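Local coordinates for type 2A phosphatase-associated protein 42 (Saccharomyces cerevisiae, PDB 2V0P) that associates with the catalytic subunits of type 2A and related phosphatases, inhibits the phosphatase SIT4 and takes part in TOR signalling control, at residues 3-15 against 71-85. Residues are numbered along the deposited sequence; the frame is centred on the assembly and turned at random.
Sequences SVTEQFNDIISLY and KFLAVDYYLGLLISR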
ATOM      1  N   SER A   3       1.297  33.347 -27.976  1.00 40.96           N
ATOM      2  CA  SER A   3       2.654  32.894 -27.689  1.00 39.11           C
ATOM      3  C   SER A   3       2.677  31.630 -26.802  1.00 37.48           C
ATOM      4  O   SER A   3       1.720  31.339 -26.098  1.00 39.22           O
ATOM      5  CB  SER A   3       3.387  34.006 -26.953  1.00 39.32           C
ATOM      6  OG  SER A   3       2.874  34.164 -25.628  1.00 35.60           O
ATOM      7  N   VAL A   4       3.782  30.907 -26.856  1.00 36.04           N
ATOM      8  CA  VAL A   4       4.117  29.842 -25.925  1.00 35.79           C
ATOM      9  C   VAL A   4       3.799  30.161 -24.458  1.00 34.84           C
ATOM     10  O   VAL A   4       3.238  29.301 -23.782  1.00 33.90           O
ATOM     11  CB  VAL A   4       5.584  29.304 -26.089  1.00 36.17           C
ATOM     12  CG1 VAL A   4       5.789  28.762 -27.479  1.00 37.29           C
ATOM     13  CG2 VAL A   4       6.596  30.361 -25.792  1.00 36.90           C
ATOM     14  N   THR A   5       4.091  31.382 -23.998  1.00 31.87           N
ATOM     15  CA  THR A   5       3.788  31.780 -22.644  1.00 34.63           C
ATOM     16  C   THR A   5       2.294  31.833 -22.314  1.00 34.96           C
ATOM     17  O   THR A   5       1.888  31.451 -21.227  1.00 36.16           O
ATOM     18  CB  THR A   5       4.451  33.152 -22.263  1.00 32.85           C
ATOM     19  OG1 THR A   5       5.815  32.918 -22.038  1.00 35.49           O
ATOM     20  CG2 THR A   5       3.889  33.683 -21.009  1.00 33.88           C
ATOM     21  N   GLU A   6       1.513  32.337 -23.249  1.00 34.93           N
ATOM     22  CA  GLU A   6       0.101  32.497 -23.060  1.00 36.66           C
ATOM     23  C   GLU A   6      -0.509  31.111 -23.029  1.00 35.35           C
ATOM     24  O   GLU A   6      -1.301  30.832 -22.141  1.00 35.23           O
ATOM     25  CB  GLU A   6      -0.513  33.290 -24.208  1.00 36.91           C
ATOM     26  CG  GLU A   6      -0.490  34.795 -24.031  1.00 39.92           C
ATOM     27  CD  GLU A   6      -0.826  35.542 -25.325  1.00 40.73           C
ATOM     28  OE1 GLU A   6      -0.136  36.542 -25.630  1.00 45.27           O
ATOM     29  OE2 GLU A   6      -1.784  35.136 -26.034  1.00 46.58           O
ATOM     30  N   GLN A   7      -0.076  30.270 -23.974  1.00 32.63           N
ATOM     31  CA  GLN A   7      -0.454  28.928 -24.089  1.00 34.42           C
ATOM     32  C   GLN A   7      -0.181  28.131 -22.799  1.00 34.40           C
ATOM     33  O   GLN A   7      -1.067  27.429 -22.314  1.00 37.95           O
ATOM     34  CB  GLN A   7       0.235  28.311 -25.271  1.00 33.94           C
ATOM     35  CG  GLN A   7      -0.426  28.747 -26.625  1.00 37.12           C
ATOM     36  CD  GLN A   7       0.035  27.901 -27.775  1.00 39.57           C
ATOM     37  OE1 GLN A   7       1.188  27.487 -27.824  1.00 46.40           O
ATOM     38  NE2 GLN A   7      -0.851  27.636 -28.709  1.00 44.02           N
ATOM     39  N   PHE A   8       1.049  28.221 -22.304  1.00 33.79           N
ATOM     40  CA  PHE A   8       1.417  27.650 -20.988  1.00 34.00           C
ATOM     41  C   PHE A   8       0.597  28.106 -19.840  1.00 34.57           C
ATOM     42  O   PHE A   8       0.067  27.239 -19.069  1.00 33.18           O
ATOM     43  CB  PHE A   8       2.873  27.776 -20.678  1.00 35.83           C
ATOM     44  CG  PHE A   8       3.372  26.681 -19.783  1.00 35.92           C
ATOM     45  CD1 PHE A   8       2.726  25.438 -19.768  1.00 45.30           C
ATOM     46  CD2 PHE A   8       4.436  26.864 -18.985  1.00 42.02           C
ATOM     47  CE1 PHE A   8       3.166  24.429 -18.939  1.00 46.28           C
ATOM     48  CE2 PHE A   8       4.893  25.868 -18.161  1.00 42.44           C
ATOM     49  CZ  PHE A   8       4.275  24.661 -18.135  1.00 44.67           C
ATOM     50  N   ASN A   9       0.445  29.422 -19.739  1.00 34.89           N
ATOM     51  CA  ASN A   9      -0.425  30.051 -18.757  1.00 36.92           C
ATOM     52  C   ASN A   9      -1.883  29.569 -18.787  1.00 37.62           C
ATOM     53  O   ASN A   9      -2.466  29.333 -17.746  1.00 38.85           O
ATOM     54  CB  ASN A   9      -0.349  31.583 -18.824  1.00 36.51           C
ATOM     55  CG  ASN A   9       1.021  32.117 -18.403  1.00 35.33           C
ATOM     56  OD1 ASN A   9       1.856  31.372 -17.997  1.00 37.76           O
ATOM     57  ND2 ASN A   9       1.245  33.410 -18.568  1.00 39.16           N
ATOM     58  N   ASP A  10      -2.452  29.425 -19.979  1.00 37.49           N
ATOM     59  CA  ASP A  10      -3.810  28.878 -20.100  1.00 36.74           C
ATOM     60  C   ASP A  10      -3.871  27.428 -19.614  1.00 34.51           C
ATOM     61  O   ASP A  10      -4.794  27.075 -18.926  1.00 35.44           O
ATOM     62  CB  ASP A  10      -4.347  29.002 -21.528  1.00 38.40           C
ATOM     63  CG  ASP A  10      -4.531  30.437 -21.961  1.00 42.49           C
ATOM     64  OD1 ASP A  10      -4.423  31.348 -21.105  1.00 47.51           O
ATOM     65  OD2 ASP A  10      -4.808  30.668 -23.170  1.00 47.39           O
ATOM     66  N   ILE A  11      -2.882  26.631 -19.953  1.00 32.21           N
ATOM     67  CA  ILE A  11      -2.780  25.239 -19.547  1.00 33.33           C
ATOM     68  C   ILE A  11      -2.768  25.177 -18.013  1.00 33.48           C
ATOM     69  O   ILE A  11      -3.573  24.437 -17.404  1.00 34.55           O
ATOM     70  CB  ILE A  11      -1.597  24.497 -20.214  1.00 29.03           C
ATOM     71  CG1 ILE A  11      -1.914  24.274 -21.700  1.00 35.99           C
ATOM     72  CG2 ILE A  11      -1.318  23.124 -19.480  1.00 36.13           C
ATOM     73  CD1 ILE A  11      -0.785  24.032 -22.610  1.00 30.92           C
ATOM     74  N   ILE A  12      -1.961  26.038 -17.389  1.00 31.37           N
ATOM     75  CA  ILE A  12      -1.741  25.914 -15.964  1.00 37.29           C
ATOM     76  C   ILE A  12      -3.008  26.324 -15.234  1.00 36.42           C
ATOM     77  O   ILE A  12      -3.396  25.713 -14.243  1.00 37.07           O
ATOM     78  CB  ILE A  12      -0.525  26.768 -15.496  1.00 36.58           C
ATOM     79  CG1 ILE A  12       0.774  26.247 -16.081  1.00 39.69           C
ATOM     80  CG2 ILE A  12      -0.508  26.907 -13.981  1.00 41.80           C
ATOM     81  CD1 ILE A  12       0.746  24.854 -16.533  1.00 46.50           C
ATOM     82  N   SER A  13      -3.683  27.323 -15.785  1.00 37.15           N
ATOM     83  CA  SER A  13      -4.949  27.779 -15.269  1.00 36.93           C
ATOM     84  C   SER A  13      -6.057  26.704 -15.370  1.00 37.25           C
ATOM     85  O   SER A  13      -6.848  26.571 -14.472  1.00 37.15           O
ATOM     86  CB  SER A  13      -5.353  29.051 -15.972  1.00 37.59           C
ATOM     87  OG  SER A  13      -6.513  29.587 -15.396  1.00 41.33           O
ATOM     88  N   LEU A  14      -6.108  25.971 -16.476  1.00 37.85           N
ATOM     89  CA  LEU A  14      -7.091  24.908 -16.633  1.00 38.16           C
ATOM     90  C   LEU A  14      -6.836  23.866 -15.550  1.00 36.80           C
ATOM     91  O   LEU A  14      -7.748  23.461 -14.895  1.00 37.73           O
ATOM     92  CB  LEU A  14      -7.037  24.273 -18.020  1.00 38.10           C
ATOM     93  CG  LEU A  14      -7.614  25.109 -19.168  1.00 39.03           C
ATOM     94  CD1 LEU A  14      -7.261  24.481 -20.498  1.00 43.57           C
ATOM     95  CD2 LEU A  14      -9.110  25.277 -19.025  1.00 43.25           C
ATOM     96  N   TYR A  15      -5.581  23.510 -15.369  1.00 36.78           N
ATOM     97  CA  TYR A  15      -5.145  22.599 -14.339  1.00 37.98           C
ATOM     98  C   TYR A  15      -5.623  23.033 -12.957  1.00 38.09           C
ATOM     99  O   TYR A  15      -6.341  22.296 -12.321  1.00 37.68           O
ATOM    100  CB  TYR A  15      -3.625  22.376 -14.349  1.00 38.89           C
ATOM    101  CG  TYR A  15      -3.216  21.428 -13.245  1.00 36.49           C
ATOM    102  CD1 TYR A  15      -3.492  20.042 -13.352  1.00 41.50           C
ATOM    103  CD2 TYR A  15      -2.646  21.896 -12.079  1.00 39.54           C
ATOM    104  CE1 TYR A  15      -3.150  19.150 -12.330  1.00 36.93           C
ATOM    105  CE2 TYR A  15      -2.294  21.013 -11.017  1.00 39.81           C
ATOM    106  CZ  TYR A  15      -2.558  19.647 -11.159  1.00 40.89           C
ATOM    107  OH  TYR A  15      -2.229  18.793 -10.141  1.00 40.79           O
ATOM    108  N   LYS A  71       9.756  29.127 -16.640  1.00 31.34           N
ATOM    109  CA  LYS A  71       8.449  28.487 -16.470  1.00 35.72           C
ATOM    110  C   LYS A  71       8.391  27.132 -17.185  1.00 34.20           C
ATOM    111  O   LYS A  71       7.864  26.205 -16.682  1.00 37.43           O
ATOM    112  CB  LYS A  71       7.356  29.332 -17.139  1.00 35.96           C
ATOM    113  CG  LYS A  71       6.651  30.305 -16.236  1.00 41.60           C
ATOM    114  CD  LYS A  71       5.849  31.393 -17.021  1.00 40.11           C
ATOM    115  CE  LYS A  71       5.686  31.160 -18.546  1.00 43.56           C
ATOM    116  NZ  LYS A  71       6.467  32.230 -19.355  1.00 37.15           N
ATOM    117  N   PHE A  72       8.933  27.098 -18.394  1.00 35.54           N
ATOM    118  CA  PHE A  72       8.825  25.994 -19.314  1.00 33.51           C
ATOM    119  C   PHE A  72       9.582  24.755 -18.870  1.00 29.95           C
ATOM    120  O   PHE A  72       9.353  23.718 -19.391  1.00 33.74           O
ATOM    121  CB  PHE A  72       9.382  26.390 -20.675  1.00 31.19           C
ATOM    122  CG  PHE A  72       8.680  27.586 -21.303  1.00 33.44           C
ATOM    123  CD1 PHE A  72       7.312  27.718 -21.237  1.00 30.82           C
ATOM    124  CD2 PHE A  72       9.417  28.581 -21.916  1.00 34.74           C
ATOM    125  CE1 PHE A  72       6.675  28.830 -21.780  1.00 37.13           C
ATOM    126  CE2 PHE A  72       8.795  29.683 -22.501  1.00 35.22           C
ATOM    127  CZ  PHE A  72       7.425  29.810 -22.420  1.00 35.04           C
ATOM    128  N   LEU A  73      10.574  24.898 -18.030  1.00 31.64           N
ATOM    129  CA  LEU A  73      11.300  23.755 -17.532  1.00 31.14           C
ATOM    130  C   LEU A  73      10.239  22.876 -16.775  1.00 28.84           C
ATOM    131  O   LEU A  73      10.451  21.687 -16.535  1.00 31.25           O
ATOM    132  CB  LEU A  73      12.372  24.241 -16.549  1.00 33.63           C
ATOM    133  CG  LEU A  73      13.651  24.888 -17.134  1.00 35.60           C
ATOM    134  CD1 LEU A  73      14.591  25.408 -16.053  1.00 38.27           C
ATOM    135  CD2 LEU A  73      14.406  23.934 -18.060  1.00 40.01           C
ATOM    136  N   ALA A  74       9.143  23.474 -16.383  1.00 28.85           N
ATOM    137  CA  ALA A  74       8.025  22.663 -15.717  1.00 31.14           C
ATOM    138  C   ALA A  74       6.983  21.933 -16.622  1.00 33.48           C
ATOM    139  O   ALA A  74       6.024  21.303 -16.109  1.00 34.16           O
ATOM    140  CB  ALA A  74       7.351  23.433 -14.733  1.00 27.05           C
ATOM    141  N   VAL A  75       7.154  21.998 -17.924  1.00 32.72           N
ATOM    142  CA  VAL A  75       6.223  21.338 -18.818  1.00 34.31           C
ATOM    143  C   VAL A  75       6.102  19.815 -18.464  1.00 35.16           C
ATOM    144  O   VAL A  75       5.054  19.348 -18.329  1.00 35.44           O
ATOM    145  CB  VAL A  75       6.505  21.506 -20.306  1.00 34.15           C
ATOM    146  CG1 VAL A  75       6.692  22.976 -20.699  1.00 31.43           C
ATOM    147  CG2 VAL A  75       7.623  20.685 -20.780  1.00 38.49           C
ATOM    148  N   ASP A  76       7.194  19.108 -18.265  1.00 36.94           N
ATOM    149  CA  ASP A  76       7.082  17.713 -17.881  1.00 35.98           C
ATOM    150  C   ASP A  76       6.427  17.506 -16.510  1.00 38.29           C
ATOM    151  O   ASP A  76       5.764  16.465 -16.315  1.00 38.22           O
ATOM    152  CB  ASP A  76       8.416  17.048 -17.929  1.00 38.63           C
ATOM    153  CG  ASP A  76       8.984  17.010 -19.311  1.00 39.40           C
ATOM    154  OD1 ASP A  76       8.249  16.575 -20.214  1.00 46.28           O
ATOM    155  OD2 ASP A  76      10.158  17.422 -19.471  1.00 42.40           O
ATOM    156  N   TYR A  77       6.608  18.457 -15.562  1.00 35.46           N
ATOM    157  CA  TYR A  77       5.970  18.364 -14.301  1.00 34.99           C
ATOM    158  C   TYR A  77       4.432  18.360 -14.510  1.00 36.08           C
ATOM    159  O   TYR A  77       3.732  17.519 -13.947  1.00 32.07           O
ATOM    160  CB  TYR A  77       6.369  19.471 -13.341  1.00 35.45           C
ATOM    161  CG  TYR A  77       5.590  19.605 -12.060  1.00 32.04           C
ATOM    162  CD1 TYR A  77       5.729  18.667 -10.973  1.00 32.74           C
ATOM    163  CD2 TYR A  77       4.725  20.673 -11.869  1.00 29.90           C
ATOM    164  CE1 TYR A  77       5.009  18.841  -9.808  1.00 27.34           C
ATOM    165  CE2 TYR A  77       4.054  20.816 -10.703  1.00 36.11           C
ATOM    166  CZ  TYR A  77       4.220  19.848  -9.668  1.00 30.93           C
ATOM    167  OH  TYR A  77       3.552  20.006  -8.546  1.00 30.86           O
ATOM    168  N   TYR A  78       3.950  19.300 -15.329  1.00 33.77           N
ATOM    169  CA  TYR A  78       2.564  19.475 -15.518  1.00 33.30           C
ATOM    170  C   TYR A  78       1.978  18.234 -16.316  1.00 35.07           C
ATOM    171  O   TYR A  78       0.874  17.856 -16.084  1.00 33.82           O
ATOM    172  CB  TYR A  78       2.296  20.835 -16.212  1.00 36.46           C
ATOM    173  CG  TYR A  78       2.213  21.948 -15.203  1.00 33.27           C
ATOM    174  CD1 TYR A  78       3.237  22.833 -15.032  1.00 35.94           C
ATOM    175  CD2 TYR A  78       1.117  22.041 -14.356  1.00 36.57           C
ATOM    176  CE1 TYR A  78       3.165  23.814 -14.113  1.00 38.60           C
ATOM    177  CE2 TYR A  78       1.042  23.018 -13.393  1.00 41.26           C
ATOM    178  CZ  TYR A  78       2.077  23.906 -13.288  1.00 40.31           C
ATOM    179  OH  TYR A  78       2.018  24.906 -12.358  1.00 42.22           O
ATOM    180  N   LEU A  79       2.734  17.675 -17.234  1.00 35.24           N
ATOM    181  CA  LEU A  79       2.345  16.479 -17.932  1.00 37.25           C
ATOM    182  C   LEU A  79       2.207  15.334 -16.896  1.00 36.95           C
ATOM    183  O   LEU A  79       1.239  14.622 -16.917  1.00 38.16           O
ATOM    184  CB  LEU A  79       3.308  16.129 -19.062  1.00 36.05           C
ATOM    185  CG  LEU A  79       3.309  16.889 -20.432  1.00 33.39           C
ATOM    186  CD1 LEU A  79       4.392  16.339 -21.219  1.00 33.56           C
ATOM    187  CD2 LEU A  79       2.035  16.769 -21.191  1.00 33.48           C
ATOM    188  N   GLY A  80       3.176  15.211 -15.997  1.00 36.92           N
ATOM    189  CA  GLY A  80       3.072  14.286 -14.850  1.00 35.59           C
ATOM    190  C   GLY A  80       1.776  14.360 -14.096  1.00 31.92           C
ATOM    191  O   GLY A  80       1.114  13.348 -13.903  1.00 35.30           O
ATOM    192  N   LEU A  81       1.418  15.546 -13.690  1.00 31.83           N
ATOM    193  CA  LEU A  81       0.238  15.816 -12.949  1.00 34.54           C
ATOM    194  C   LEU A  81      -1.068  15.506 -13.758  1.00 34.22           C
ATOM    195  O   LEU A  81      -2.036  14.935 -13.228  1.00 35.12           O
ATOM    196  CB  LEU A  81       0.235  17.238 -12.501  1.00 33.75           C
ATOM    197  CG  LEU A  81       1.220  17.728 -11.468  1.00 35.66           C
ATOM    198  CD1 LEU A  81       0.971  19.180 -11.304  1.00 38.28           C
ATOM    199  CD2 LEU A  81       1.022  16.955 -10.145  1.00 36.24           C
ATOM    200  N   LEU A  82      -1.079  15.891 -15.022  1.00 34.91           N
ATOM    201  CA  LEU A  82      -2.279  15.689 -15.821  1.00 33.55           C
ATOM    202  C   LEU A  82      -2.492  14.236 -16.179  1.00 33.01           C
ATOM    203  O   LEU A  82      -3.590  13.769 -16.057  1.00 33.83           O
ATOM    204  CB  LEU A  82      -2.212  16.532 -17.116  1.00 36.40           C
ATOM    205  CG  LEU A  82      -2.135  18.042 -16.890  1.00 28.20           C
ATOM    206  CD1 LEU A  82      -1.603  18.657 -18.181  1.00 40.88           C
ATOM    207  CD2 LEU A  82      -3.401  18.610 -16.636  1.00 28.21           C
ATOM    208  N   ILE A  83      -1.453  13.562 -16.642  1.00 33.01           N
ATOM    209  CA  ILE A  83      -1.516  12.190 -17.033  1.00 35.14           C
ATOM    210  C   ILE A  83      -1.934  11.268 -15.857  1.00 35.38           C
ATOM    211  O   ILE A  83      -2.712  10.391 -16.033  1.00 35.54           O
ATOM    212  CB  ILE A  83      -0.203  11.712 -17.645  1.00 36.57           C
ATOM    213  CG1 ILE A  83       0.101  12.511 -18.931  1.00 34.61           C
ATOM    214  CG2 ILE A  83      -0.312  10.207 -18.040  1.00 36.95           C
ATOM    215  CD1 ILE A  83       1.298  12.191 -19.525  1.00 34.77           C
ATOM    216  N   SER A  84      -1.441  11.519 -14.656  1.00 35.68           N
ATOM    217  CA  SER A  84      -1.808  10.617 -13.542  1.00 35.99           C
ATOM    218  C   SER A  84      -3.319  10.599 -13.283  1.00 35.35           C
ATOM    219  O   SER A  84      -3.836   9.691 -12.615  1.00 33.92           O
ATOM    220  CB  SER A  84      -1.039  11.017 -12.287  1.00 34.69           C
ATOM    221  OG  SER A  84      -1.507  12.229 -11.812  1.00 32.39           O
ATOM    222  N   ARG A  85      -4.030  11.574 -13.882  1.00 35.05           N
ATOM    223  CA  ARG A  85      -5.414  11.791 -13.628  1.00 33.13           C
ATOM    224  C   ARG A  85      -6.371  11.167 -14.716  1.00 32.50           C
ATOM    225  O   ARG A  85      -7.553  11.157 -14.535  1.00 28.58           O
ATOM    226  CB  ARG A  85      -5.692  13.281 -13.455  1.00 33.67           C
ATOM    227  CG  ARG A  85      -5.420  13.866 -12.121  1.00 34.25           C
ATOM    228  CD  ARG A  85      -5.234  15.374 -12.168  1.00 38.50           C
ATOM    229  NE  ARG A  85      -5.096  15.903 -10.811  1.00 36.16           N
ATOM    230  CZ  ARG A  85      -3.987  15.867 -10.093  1.00 36.22           C
ATOM    231  NH1 ARG A  85      -2.866  15.383 -10.596  1.00 37.45           N
ATOM    232  NH2 ARG A  85      -3.984  16.328  -8.847  1.00 44.06           N
TER
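Ile12 sets its CD1 methyl squarely over the ring of Tyr78, 3.3 Å from the ring centroid, a CH-pi contact within the cluster of Phe8, Tyr15, Phe72 and Tyr78. Here helices 4-15 and 75-83 of the tetratricopeptide repeat-like N-terminal domain run in the same general direction, their axes at 31°, an example of helices in an all-helical fold packed largely through aromatic side chains. Tyr77 CD2 lies over the other face of Tyr78, which is thus sandwiched, while the edge of Tyr78 is turned to the face of Tyr15 in an offset edge-to-face pair, planes at 77°. With CG anti to the backbone N (chi1 -151°), Phe8 reaches across between Phe72 and Tyr78; Val75 CG1 lies over one face of its ring, nearest CZ, and Lys71 O meets its edge 3.3 Å from CE2. Replacing Tyr78 by an alanine would probably leave the Ile12 methyl without its aromatic face and open a gap between Phe8 and Tyr15. At the start of helix 4-15, Lys71 NZ, also hydrogen-bonded to Ala68 O, donates to Thr5 OG1 (2.8 Å). Tyr15 OH lies over one face of the Arg85 guanidinium, toward its rim, without a hydrogen bond, and NH1 donates close to the guanidinium plane to Leu81 O at 2.8 Å.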